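Side-chain contacts in flagellar hook-associated protein (Burkholderia pseudomallei, PDB 4UT1), which probably serves as a structural component of the bacterial flagellum, forming part of the junction at the hook: residues A[173-178]-A[215-220]; A[178-183]-A[243-248]; A[229-234]-A[238-243]. All blocks are in the same frame, centred on the assembly; numbering follows the deposited sequence.

Contact 1: A[173-178]-A[215-220]; sequences VTQINS and SQLAGV. With EDO (1,2-ethanediol), chain E.
The backbones of helix segment 173-178 and of the link 215-220 come closest at Ile176 and Leu217, whose CA atoms lie 6.7 Å apart, and the gap is filled mainly by apolar side-chain atoms, with the glutamine amide at one edge. Leu217 points at the helix and fits beside Gln175 and Ile176. Its CD1 sits 3.6 Å from Gln175 CB, while CD2 lies 3.7 Å from Gln175 OE1, so one methyl meets the root of the glutamine and the other its amide end. The two side chains cross at about a right angle, and the extended chain of the glutamine (chi2 -169°) runs past both methyls. Ile176 and Leu217 instead slide past each other in opposite directions, with Ile176 CG1 3.7 Å from Leu217 CB. With CG1 beside the backbone N (chi1 -69°) and the chain extended, the isoleucine reaches onward, and Ile176 CD1 lies 3.9 Å from Ala218 CB. This is a helix-to-loop packing in the helical region of FlgK: the long helix 134-193, here within a predicted coiled coil, is met by the short connection that leads from helix 201-215 into strand 220-225. Ile176 and Ala218 are buried, whereas Gln175 lies at the open margin. Leu217 also touches Thr172 and Tyr179 of the same long helix, and Ala218 continues the apolar contact to Leu233. On another side of the helix, the carbonyl O of Asn177 accepts hydrogen bonds from both hydroxyls of a 1,2-ethanediol, probably acquired from the crystallisation liquor; its O2 lies 3.1 Å from Asn177 O.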
ATOM      1  N   VAL A 173       9.411  29.285  -0.498  1.00 14.44           N
ATOM      2  CA  VAL A 173       9.831  29.924   0.749  1.00 12.56           C
ATOM      3  C   VAL A 173      10.852  31.036   0.488  1.00 16.23           C
ATOM      4  O   VAL A 173      10.805  32.081   1.129  1.00 13.39           O
ATOM      5  CB  VAL A 173      10.411  28.899   1.738  1.00 17.84           C
ATOM      6  CG1 VAL A 173      11.265  29.580   2.794  1.00 18.20           C
ATOM      7  CG2 VAL A 173       9.279  28.138   2.407  1.00 14.08           C
ATOM      8  N   THR A 174      11.767  30.814  -0.447  1.00 18.07           N
ATOM      9  CA  THR A 174      12.751  31.843  -0.781  1.00 17.72           C
ATOM     10  C   THR A 174      12.038  33.100  -1.273  1.00 18.76           C
ATOM     11  O   THR A 174      12.391  34.223  -0.891  1.00 18.92           O
ATOM     12  CB  THR A 174      13.757  31.351  -1.840  1.00 17.66           C
ATOM     13  OG1 THR A 174      14.407  30.159  -1.379  1.00 18.25           O
ATOM     14  CG2 THR A 174      14.816  32.404  -2.094  1.00 18.60           C
ATOM     15  N   GLN A 175      11.023  32.918  -2.108  1.00 19.67           N
ATOM     16  CA  GLN A 175      10.291  34.060  -2.625  1.00 22.59           C
ATOM     17  C   GLN A 175       9.486  34.739  -1.533  1.00 17.61           C
ATOM     18  O   GLN A 175       9.451  35.963  -1.452  1.00 16.95           O
ATOM     19  CB  GLN A 175       9.376  33.637  -3.766  1.00 17.79           C
ATOM     20  CG  GLN A 175      10.131  33.054  -4.930  1.00 18.22           C
ATOM     21  CD  GLN A 175       9.253  32.889  -6.141  1.00 26.82           C
ATOM     22  OE1 GLN A 175       8.206  33.539  -6.255  1.00 24.50           O
ATOM     23  NE2 GLN A 175       9.661  32.016  -7.054  1.00 27.18           N
ATOM     24  N   ILE A 176       8.832  33.944  -0.700  1.00 16.30           N
ATOM     25  CA  ILE A 176       8.114  34.486   0.441  1.00 13.51           C
ATOM     26  C   ILE A 176       9.011  35.382   1.305  1.00 15.15           C
ATOM     27  O   ILE A 176       8.594  36.459   1.706  1.00 17.04           O
ATOM     28  CB  ILE A 176       7.528  33.363   1.312  1.00 13.25           C
ATOM     29  CG1 ILE A 176       6.392  32.678   0.553  1.00 14.94           C
ATOM     30  CG2 ILE A 176       7.048  33.914   2.664  1.00 14.44           C
ATOM     31  CD1 ILE A 176       5.888  31.420   1.212  1.00 16.74           C
ATOM     32  N   ASN A 177      10.230  34.927   1.598  1.00 13.05           N
ATOM     33  CA  ASN A 177      11.139  35.705   2.433  1.00 15.36           C
ATOM     34  C   ASN A 177      11.516  37.002   1.741  1.00 15.77           C
ATOM     35  O   ASN A 177      11.651  38.045   2.386  1.00 16.31           O
ATOM     36  CB  ASN A 177      12.397  34.900   2.776  1.00 14.90           C
ATOM     37  CG  ASN A 177      12.104  33.748   3.733  1.00 19.30           C
ATOM     38  OD1 ASN A 177      11.109  33.770   4.453  1.00 16.33           O
ATOM     39  ND2 ASN A 177      12.979  32.750   3.754  1.00 16.98           N
ATOM     40  N   SER A 178      11.665  36.938   0.420  1.00 14.99           N
ATOM     41  CA  SER A 178      11.951  38.135  -0.357  1.00 16.65           C
ATOM     42  C   SER A 178      10.838  39.166  -0.223  1.00 17.55           C
ATOM     43  O   SER A 178      11.093  40.337   0.005  1.00 16.35           O
ATOM     44  CB  SER A 178      12.151  37.784  -1.837  1.00 20.14           C
ATOM     45  OG  SER A 178      13.355  37.069  -2.018  1.00 25.76           O
ATOM     46  N   SER A 215       0.595  36.660  -1.589  1.00 20.85           N
ATOM     47  CA  SER A 215      -0.592  35.836  -1.391  1.00 18.15           C
ATOM     48  C   SER A 215      -0.690  34.719  -2.435  1.00 19.39           C
ATOM     49  O   SER A 215      -1.402  33.739  -2.229  1.00 18.69           O
ATOM     50  CB  SER A 215      -1.859  36.697  -1.419  1.00 20.28           C
ATOM     51  OG  SER A 215      -2.058  37.274  -2.698  1.00 19.09           O
ATOM     52  N   GLN A 216       0.019  34.861  -3.549  1.00 18.53           N
ATOM     53  CA  GLN A 216       0.072  33.790  -4.545  1.00 17.49           C
ATOM     54  C   GLN A 216       0.979  32.651  -4.070  1.00 20.44           C
ATOM     55  O   GLN A 216       0.935  31.535  -4.605  1.00 19.19           O
ATOM     56  CB  GLN A 216       0.558  34.327  -5.896  1.00 20.04           C
ATOM     57  CG  GLN A 216      -0.375  35.342  -6.535  1.00 20.30           C
ATOM     58  CD  GLN A 216       0.253  36.009  -7.745  1.00 25.94           C
ATOM     59  OE1 GLN A 216       1.168  35.465  -8.355  1.00 32.86           O
ATOM     60  NE2 GLN A 216      -0.225  37.195  -8.086  1.00 31.14           N
ATOM     61  N   LEU A 217       1.789  32.925  -3.054  1.00 18.07           N
ATOM     62  CA  LEU A 217       2.726  31.932  -2.552  1.00 19.25           C
ATOM     63  C   LEU A 217       2.218  31.274  -1.275  1.00 18.87           C
ATOM     64  O   LEU A 217       2.513  30.100  -1.004  1.00 19.59           O
ATOM     65  CB  LEU A 217       4.098  32.561  -2.312  1.00 17.79           C
ATOM     66  CG  LEU A 217       4.720  33.290  -3.509  1.00 20.83           C
ATOM     67  CD1 LEU A 217       5.917  34.107  -3.032  1.00 21.66           C
ATOM     68  CD2 LEU A 217       5.116  32.321  -4.625  1.00 21.61           C
ATOM     69  N   ALA A 218       1.446  32.019  -0.494  1.00 16.99           N
ATOM     70  CA  ALA A 218       0.944  31.511   0.775  1.00 18.83           C
ATOM     71  C   ALA A 218      -0.270  32.293   1.224  1.00 20.42           C
ATOM     72  O   ALA A 218      -0.437  33.456   0.870  1.00 20.45           O
ATOM     73  CB  ALA A 218       2.035  31.566   1.853  1.00 20.42           C
ATOM     74  N   GLY A 219      -1.110  31.648   2.022  1.00 18.81           N
ATOM     75  CA  GLY A 219      -2.277  32.298   2.579  1.00 19.52           C
ATOM     76  C   GLY A 219      -1.836  33.301   3.620  1.00 19.80           C
ATOM     77  O   GLY A 219      -1.238  32.935   4.630  1.00 20.34           O
ATOM     78  N   VAL A 220      -2.114  34.572   3.354  1.00 22.10           N
ATOM     79  CA  VAL A 220      -1.735  35.641   4.265  1.00 23.92           C
ATOM     80  C   VAL A 220      -2.894  36.575   4.558  1.00 28.52           C
ATOM     81  O   VAL A 220      -3.774  36.790   3.717  1.00 28.54           O
ATOM     82  CB  VAL A 220      -0.571  36.473   3.702  1.00 18.44           C
ATOM     83  CG1 VAL A 220       0.662  35.595   3.514  1.00 19.38           C
ATOM     84  CG2 VAL A 220      -0.975  37.148   2.395  1.00 21.40           C
TER
HETATM   85  C1  EDO E1631      14.060  37.125   4.774  1.00 23.46           C
HETATM   86  O1  EDO E1631      14.503  38.006   3.749  1.00 31.26           O
HETATM   87  C2  EDO E1631      13.241  37.861   5.825  1.00 29.22           C
HETATM   88  O2  EDO E1631      11.859  37.953   5.460  1.00 22.11           O

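Contact 2: A[178-183]-A[243-248]; sequences SYTSQI and NASYQL. With EDO (1,2-ethanediol), chain E.
Thr180 and Ser245 each place OG1 or OG between the backbone N and the carbonyl carbon (chi1 57° and 74°), and these torsions present both hydroxyls to the same oxygen of a bound 1,2-ethanediol. Thr180 OG1 lies 2.7 Å from O2 of the diol and Ser245 OG 2.8 Å from that same O2. The second pair is a hydrogen bond in which either hydroxyl may donate. The first is less certain, since the single proton of Thr180 OG1 also has the carbonyls of Ile176 and Asn177, earlier in the same helix, within reach. Direct contact is sparse: Ser245 CB rests 3.6 Å from the backbone O of Thr180, and Ser245 OG approaches Ser181 CA at 3.8 Å. Ser181 borders the diol with its CB, 3.5 Å from O1, while its OG turns to Gln185 on the same helix. Helix 178-183 and strand 244-248 run almost antiparallel (169°) with their axes 7.3 Å apart at closest approach, a close helix-on-sheet packing consistent with the small side chains of Thr180, Ser181 and Ser245 between them. Here the long helix 134-193 lies along the six-stranded antiparallel sheet, and Thr180 reaches on to Leu239 and Val240 in the adjoining strand. Helix and strand therefore touch directly through van der Waals contacts alone; the polar link between them runs through O2 of a solute that is probably not a native partner, and the Thr180 half of that link is unsettled.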
ATOM      1  N   SER A 178      11.665  36.938   0.420  1.00 14.99           N
ATOM      2  CA  SER A 178      11.951  38.135  -0.357  1.00 16.65           C
ATOM      3  C   SER A 178      10.838  39.166  -0.223  1.00 17.55           C
ATOM      4  O   SER A 178      11.093  40.337   0.005  1.00 16.35           O
ATOM      5  CB  SER A 178      12.151  37.784  -1.837  1.00 20.14           C
ATOM      6  OG  SER A 178      13.355  37.069  -2.018  1.00 25.76           O
ATOM      7  N   TYR A 179       9.595  38.724  -0.369  1.00 17.47           N
ATOM      8  CA  TYR A 179       8.459  39.635  -0.289  1.00 18.28           C
ATOM      9  C   TYR A 179       8.184  40.179   1.112  1.00 19.71           C
ATOM     10  O   TYR A 179       7.822  41.346   1.265  1.00 18.97           O
ATOM     11  CB  TYR A 179       7.204  38.956  -0.827  1.00 17.11           C
ATOM     12  CG  TYR A 179       7.246  38.806  -2.333  1.00 19.00           C
ATOM     13  CD1 TYR A 179       7.368  39.922  -3.151  1.00 23.26           C
ATOM     14  CD2 TYR A 179       7.168  37.557  -2.935  1.00 22.30           C
ATOM     15  CE1 TYR A 179       7.418  39.797  -4.535  1.00 22.13           C
ATOM     16  CE2 TYR A 179       7.212  37.422  -4.310  1.00 20.47           C
ATOM     17  CZ  TYR A 179       7.332  38.543  -5.104  1.00 22.45           C
ATOM     18  OH  TYR A 179       7.378  38.404  -6.468  1.00 24.55           O
ATOM     19  N   THR A 180       8.343  39.346   2.133  1.00 16.33           N
ATOM     20  CA  THR A 180       8.109  39.816   3.491  1.00 18.95           C
ATOM     21  C   THR A 180       9.153  40.865   3.874  1.00 18.81           C
ATOM     22  O   THR A 180       8.818  41.884   4.474  1.00 18.26           O
ATOM     23  CB  THR A 180       8.118  38.655   4.495  1.00 14.46           C
ATOM     24  OG1 THR A 180       9.371  37.955   4.414  1.00 16.81           O
ATOM     25  CG2 THR A 180       6.976  37.690   4.175  1.00 16.18           C
ATOM     26  N   SER A 181      10.410  40.618   3.520  1.00 17.16           N
ATOM     27  CA  SER A 181      11.460  41.604   3.724  1.00 21.92           C
ATOM     28  C   SER A 181      11.134  42.915   3.004  1.00 19.41           C
ATOM     29  O   SER A 181      11.346  43.996   3.553  1.00 20.45           O
ATOM     30  CB  SER A 181      12.806  41.057   3.245  1.00 19.93           C
ATOM     31  OG  SER A 181      13.796  42.066   3.316  1.00 27.11           O
ATOM     32  N   GLN A 182      10.607  42.821   1.786  1.00 18.16           N
ATOM     33  CA  GLN A 182      10.249  44.007   1.007  1.00 21.35           C
ATOM     34  C   GLN A 182       9.159  44.817   1.682  1.00 20.74           C
ATOM     35  O   GLN A 182       9.209  46.049   1.711  1.00 20.30           O
ATOM     36  CB  GLN A 182       9.776  43.628  -0.396  1.00 21.16           C
ATOM     37  CG  GLN A 182      10.829  43.067  -1.301  1.00 24.27           C
ATOM     38  CD  GLN A 182      10.241  42.652  -2.643  1.00 30.32           C
ATOM     39  OE1 GLN A 182       9.215  43.185  -3.068  1.00 32.14           O
ATOM     40  NE2 GLN A 182      10.872  41.684  -3.301  1.00 28.77           N
ATOM     41  N   ILE A 183       8.174  44.115   2.222  1.00 17.14           N
ATOM     42  CA  ILE A 183       7.046  44.751   2.879  1.00 17.05           C
ATOM     43  C   ILE A 183       7.477  45.418   4.199  1.00 23.14           C
ATOM     44  O   ILE A 183       7.035  46.527   4.512  1.00 22.12           O
ATOM     45  CB  ILE A 183       5.915  43.732   3.130  1.00 20.74           C
ATOM     46  CG1 ILE A 183       5.300  43.298   1.784  1.00 20.40           C
ATOM     47  CG2 ILE A 183       4.853  44.319   4.049  1.00 22.68           C
ATOM     48  CD1 ILE A 183       4.501  41.999   1.849  1.00 23.80           C
ATOM     49  N   ASN A 243       8.510  47.186  10.876  1.00 19.55           N
ATOM     50  CA  ASN A 243       9.669  47.208   9.987  1.00 15.59           C
ATOM     51  C   ASN A 243      10.577  46.010  10.187  1.00 16.11           C
ATOM     52  O   ASN A 243      11.732  46.023   9.768  1.00 15.43           O
ATOM     53  CB  ASN A 243      10.465  48.525  10.165  1.00 17.40           C
ATOM     54  CG  ASN A 243      10.955  48.732  11.596  1.00 19.35           C
ATOM     55  OD1 ASN A 243      11.009  47.792  12.391  1.00 15.60           O
ATOM     56  ND2 ASN A 243      11.325  49.970  11.923  1.00 18.88           N
ATOM     57  N   ALA A 244      10.040  44.957  10.814  1.00 19.85           N
ATOM     58  CA  ALA A 244      10.731  43.682  10.937  1.00 16.94           C
ATOM     59  C   ALA A 244       9.983  42.597  10.144  1.00 16.96           C
ATOM     60  O   ALA A 244       8.764  42.639  10.008  1.00 14.27           O
ATOM     61  CB  ALA A 244      10.857  43.271  12.401  1.00 20.19           C
ATOM     62  N   SER A 245      10.730  41.653   9.603  1.00 14.27           N
ATOM     63  CA  SER A 245      10.105  40.499   8.953  1.00 20.47           C
ATOM     64  C   SER A 245      10.584  39.189   9.579  1.00 20.50           C
ATOM     65  O   SER A 245      11.631  39.142  10.232  1.00 18.02           O
ATOM     66  CB  SER A 245      10.392  40.515   7.449  1.00 16.36           C
ATOM     67  OG  SER A 245      11.736  40.149   7.171  1.00 17.39           O
ATOM     68  N   TYR A 246       9.798  38.128   9.385  1.00 21.03           N
ATOM     69  CA  TYR A 246      10.142  36.805   9.879  1.00 21.93           C
ATOM     70  C   TYR A 246      10.546  35.897   8.718  1.00 21.06           C
ATOM     71  O   TYR A 246       9.898  35.896   7.675  1.00 26.80           O
ATOM     72  CB  TYR A 246       8.964  36.175  10.627  1.00 17.08           C
ATOM     73  CG  TYR A 246       8.608  36.784  11.967  1.00 20.69           C
ATOM     74  CD1 TYR A 246       8.069  38.059  12.054  1.00 20.94           C
ATOM     75  CD2 TYR A 246       8.773  36.061  13.147  1.00 22.93           C
ATOM     76  CE1 TYR A 246       7.731  38.611  13.273  1.00 22.21           C
ATOM     77  CE2 TYR A 246       8.433  36.606  14.375  1.00 24.67           C
ATOM     78  CZ  TYR A 246       7.909  37.881  14.429  1.00 27.39           C
ATOM     79  OH  TYR A 246       7.562  38.436  15.640  1.00 29.78           O
ATOM     80  N   GLN A 247      11.604  35.118   8.907  1.00 17.49           N
ATOM     81  CA  GLN A 247      12.087  34.214   7.874  1.00 22.12           C
ATOM     82  C   GLN A 247      11.496  32.819   8.011  1.00 19.40           C
ATOM     83  O   GLN A 247      11.521  32.245   9.083  1.00 18.62           O
ATOM     84  CB  GLN A 247      13.609  34.112   7.923  1.00 27.26           C
ATOM     85  CG  GLN A 247      14.322  35.097   7.021  1.00 30.23           C
ATOM     86  CD  GLN A 247      15.568  34.497   6.402  1.00 37.76           C
ATOM     87  OE1 GLN A 247      15.857  34.710   5.218  1.00 47.95           O
ATOM     88  NE2 GLN A 247      16.313  33.733   7.196  1.00 40.82           N
ATOM     89  N   LEU A 248      10.972  32.282   6.918  1.00 17.15           N
ATOM     90  CA  LEU A 248      10.572  30.883   6.892  1.00 16.38           C
ATOM     91  C   LEU A 248      11.720  30.067   6.330  1.00 16.05           C
ATOM     92  O   LEU A 248      12.585  30.599   5.624  1.00 17.79           O
ATOM     93  CB  LEU A 248       9.312  30.680   6.044  1.00 13.91           C
ATOM     94  CG  LEU A 248       8.093  31.518   6.440  1.00 16.48           C
ATOM     95  CD1 LEU A 248       6.956  31.293   5.471  1.00 13.04           C
ATOM     96  CD2 LEU A 248       7.653  31.225   7.896  1.00 16.02           C
TER
HETATM   97  C1  EDO E1631      14.060  37.125   4.774  1.00 23.46           C
HETATM   98  O1  EDO E1631      14.503  38.006   3.749  1.00 31.26           O
HETATM   99  C2  EDO E1631      13.241  37.861   5.825  1.00 29.22           C
HETATM  100  O2  EDO E1631      11.859  37.953   5.460  1.00 22.11           O

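Contact 3: A[229-234]-A[238-243]; sequences YSVFLS and PLVVGN
Val231 and Val240 face each other as a hydrogen-bonded antiparallel pair, with Val231 N donating a hydrogen bond to Val240 O at 2.7 Å. Val231 O receives two donors: Val240 N at 3.0 Å and Leu239 N at 2.6 Å. Both N-H groups point nearly straight at it (170° and 167°) and arrive from the same face of its carbonyl plane, which fixes the peptide of Val231 against two successive residues. Beside these bonds the valine side chains cross obliquely, Val231 CG2 lying 3.8 Å from Val240 CB. In Val240, CG1 takes the place opposite the backbone N (chi1 175°), and this methyl approaches Tyr229 O at 3.3 Å. Leu239 and Val240 both stand across from Val231, the arrangement of a classic beta bulge, in the hairpin formed by strands 228-233 and 238-241. The bulge shifts the register by one residue, and Phe232 accordingly pairs with Pro238 as a non-hydrogen-bonded pair. Their side chains share the sheet face turned away from the valines: Phe232 CE2 meets Pro238 CB at 3.8 Å, and the proline CA lies obliquely to the ring. At the corner, Leu239 crosses Leu233 at about a right angle, with Leu239 CD1 3.9 Å from Leu233 CD2. Farther out, Val240 is packed against Ile183 and Asn187 of helix 134-193, so the valine face looks onto that helix. Leu239 extends to Val220 and Leu248 of other strands, and Leu233 to Leu279. Asn187 ND2 bonds to the carbonyls of both Tyr229 and Gly242, joining the far end of the hairpin to the helix, while the hydroxyl of Tyr229 bonds to Asp208.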
ATOM      1  N   TYR A 229       1.749  47.831   7.591  1.00 28.65           N
ATOM      2  CA  TYR A 229       1.151  46.537   7.274  1.00 30.23           C
ATOM      3  C   TYR A 229       1.760  45.463   8.172  1.00 25.60           C
ATOM      4  O   TYR A 229       2.925  45.110   8.005  1.00 27.50           O
ATOM      5  CB  TYR A 229       1.390  46.138   5.808  1.00 33.58           C
ATOM      6  CG  TYR A 229       0.498  46.758   4.750  1.00 35.03           C
ATOM      7  CD1 TYR A 229      -0.462  47.709   5.071  1.00 35.48           C
ATOM      8  CD2 TYR A 229       0.624  46.374   3.415  1.00 32.10           C
ATOM      9  CE1 TYR A 229      -1.267  48.266   4.088  1.00 37.37           C
ATOM     10  CE2 TYR A 229      -0.171  46.919   2.430  1.00 31.32           C
ATOM     11  CZ  TYR A 229      -1.119  47.864   2.769  1.00 39.94           C
ATOM     12  OH  TYR A 229      -1.912  48.412   1.782  1.00 37.60           O
ATOM     13  N   SER A 230       1.000  44.933   9.120  1.00 27.33           N
ATOM     14  CA  SER A 230       1.416  43.683   9.737  1.00 24.77           C
ATOM     15  C   SER A 230       0.896  42.536   8.870  1.00 24.31           C
ATOM     16  O   SER A 230      -0.230  42.590   8.394  1.00 24.03           O
ATOM     17  CB  SER A 230       0.903  43.564  11.168  1.00 29.54           C
ATOM     18  OG  SER A 230       1.638  44.415  12.030  1.00 32.34           O
ATOM     19  N   VAL A 231       1.718  41.518   8.650  1.00 21.17           N
ATOM     20  CA  VAL A 231       1.310  40.401   7.793  1.00 23.91           C
ATOM     21  C   VAL A 231       1.463  39.078   8.515  1.00 19.63           C
ATOM     22  O   VAL A 231       2.488  38.814   9.151  1.00 21.29           O
ATOM     23  CB  VAL A 231       2.114  40.356   6.475  1.00 20.58           C
ATOM     24  CG1 VAL A 231       1.548  39.274   5.550  1.00 19.79           C
ATOM     25  CG2 VAL A 231       2.080  41.701   5.788  1.00 22.96           C
ATOM     26  N   PHE A 232       0.432  38.243   8.406  1.00 22.06           N
ATOM     27  CA  PHE A 232       0.399  36.958   9.080  1.00 22.10           C
ATOM     28  C   PHE A 232      -0.000  35.854   8.117  1.00 22.53           C
ATOM     29  O   PHE A 232      -0.829  36.068   7.228  1.00 21.19           O
ATOM     30  CB  PHE A 232      -0.591  36.971  10.244  1.00 25.17           C
ATOM     31  CG  PHE A 232      -0.278  37.981  11.301  1.00 25.64           C
ATOM     32  CD1 PHE A 232      -0.661  39.302  11.147  1.00 27.99           C
ATOM     33  CD2 PHE A 232       0.379  37.602  12.461  1.00 24.36           C
ATOM     34  CE1 PHE A 232      -0.377  40.238  12.134  1.00 29.58           C
ATOM     35  CE2 PHE A 232       0.665  38.525  13.448  1.00 27.62           C
ATOM     36  CZ  PHE A 232       0.285  39.844  13.286  1.00 27.68           C
ATOM     37  N   LEU A 233       0.597  34.685   8.301  1.00 18.28           N
ATOM     38  CA  LEU A 233       0.103  33.473   7.649  1.00 21.26           C
ATOM     39  C   LEU A 233      -1.280  33.184   8.195  1.00 24.22           C
ATOM     40  O   LEU A 233      -1.569  33.495   9.352  1.00 22.91           O
ATOM     41  CB  LEU A 233       1.040  32.290   7.893  1.00 20.74           C
ATOM     42  CG  LEU A 233       2.329  32.295   7.067  1.00 17.55           C
ATOM     43  CD1 LEU A 233       3.258  31.195   7.534  1.00 21.05           C
ATOM     44  CD2 LEU A 233       2.035  32.153   5.577  1.00 18.83           C
ATOM     45  N   SER A 234      -2.133  32.583   7.371  1.00 28.68           N
ATOM     46  CA  SER A 234      -3.514  32.332   7.764  1.00 23.48           C
ATOM     47  C   SER A 234      -3.583  31.609   9.099  1.00 26.89           C
ATOM     48  O   SER A 234      -4.526  31.796   9.862  1.00 31.51           O
ATOM     49  CB  SER A 234      -4.242  31.515   6.693  1.00 24.11           C
ATOM     50  OG  SER A 234      -4.216  32.167   5.436  1.00 28.55           O
ATOM     51  N   PRO A 238       3.338  35.200  12.329  1.00 22.42           N
ATOM     52  CA  PRO A 238       3.650  36.510  11.750  1.00 20.36           C
ATOM     53  C   PRO A 238       4.683  36.412  10.628  1.00 19.54           C
ATOM     54  O   PRO A 238       5.608  35.600  10.710  1.00 18.80           O
ATOM     55  CB  PRO A 238       4.206  37.306  12.940  1.00 24.58           C
ATOM     56  CG  PRO A 238       4.677  36.281  13.907  1.00 25.53           C
ATOM     57  CD  PRO A 238       3.778  35.078  13.730  1.00 24.54           C
ATOM     58  N   LEU A 239       4.520  37.233   9.596  1.00 20.26           N
ATOM     59  CA  LEU A 239       5.508  37.344   8.532  1.00 18.55           C
ATOM     60  C   LEU A 239       6.133  38.733   8.529  1.00 17.56           C
ATOM     61  O   LEU A 239       7.332  38.891   8.291  1.00 15.45           O
ATOM     62  CB  LEU A 239       4.876  37.071   7.175  1.00 16.42           C
ATOM     63  CG  LEU A 239       4.390  35.636   6.945  1.00 15.63           C
ATOM     64  CD1 LEU A 239       3.919  35.542   5.521  1.00 18.21           C
ATOM     65  CD2 LEU A 239       5.496  34.614   7.241  1.00 17.08           C
ATOM     66  N   VAL A 240       5.294  39.732   8.766  1.00 19.44           N
ATOM     67  CA  VAL A 240       5.751  41.118   8.884  1.00 16.98           C
ATOM     68  C   VAL A 240       5.095  41.763  10.089  1.00 23.08           C
ATOM     69  O   VAL A 240       3.882  41.662  10.280  1.00 23.04           O
ATOM     70  CB  VAL A 240       5.418  41.963   7.642  1.00 18.23           C
ATOM     71  CG1 VAL A 240       5.805  43.430   7.887  1.00 20.43           C
ATOM     72  CG2 VAL A 240       6.113  41.423   6.407  1.00 16.45           C
ATOM     73  N   VAL A 241       5.906  42.424  10.906  1.00 21.68           N
ATOM     74  CA  VAL A 241       5.407  43.221  12.013  1.00 21.50           C
ATOM     75  C   VAL A 241       6.179  44.526  12.001  1.00 20.67           C
ATOM     76  O   VAL A 241       7.365  44.539  12.326  1.00 19.81           O
ATOM     77  CB  VAL A 241       5.589  42.523  13.368  1.00 22.34           C
ATOM     78  CG1 VAL A 241       5.232  43.470  14.506  1.00 29.95           C
ATOM     79  CG2 VAL A 241       4.758  41.254  13.435  1.00 29.28           C
ATOM     80  N   GLY A 242       5.513  45.600  11.592  1.00 23.83           N
ATOM     81  CA  GLY A 242       6.162  46.894  11.414  1.00 24.65           C
ATOM     82  C   GLY A 242       7.313  46.819  10.427  1.00 19.72           C
ATOM     83  O   GLY A 242       7.134  46.412   9.277  1.00 21.37           O
ATOM     84  N   ASN A 243       8.510  47.186  10.876  1.00 19.55           N
ATOM     85  CA  ASN A 243       9.669  47.208   9.987  1.00 15.59           C
ATOM     86  C   ASN A 243      10.577  46.010  10.187  1.00 16.11           C
ATOM     87  O   ASN A 243      11.732  46.023   9.768  1.00 15.43           O
ATOM     88  CB  ASN A 243      10.465  48.525  10.165  1.00 17.40           C
ATOM     89  CG  ASN A 243      10.955  48.732  11.596  1.00 19.35           C
ATOM     90  OD1 ASN A 243      11.009  47.792  12.391  1.00 15.60           O
ATOM     91  ND2 ASN A 243      11.325  49.970  11.923  1.00 18.88           N
TER

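Overall arrangement
All three contacts cluster near one end of the elongated molecule, within the FlgK helical domain. Contacts 1 and 2 share helix 134-193 and Ser178, with centres about 10 Å apart; their segments alternate along the chain. Contact 3 lies between the two segments of contact 2 in sequence, with centres about 8 Å apart, and follows contact 1, about 12 Å away. Probable backbone hydrogen bonds join Tyr246 N to Leu239 O, between neighbouring strands of contacts 2 and 3, and Ser234 N to Gly219 O, between contacts 3 and 1. Contact 2 lays the sheet along helix 134-193, contact 1 packs the connection into its first strand against the same helix, and contact 3 ties two of its strands together.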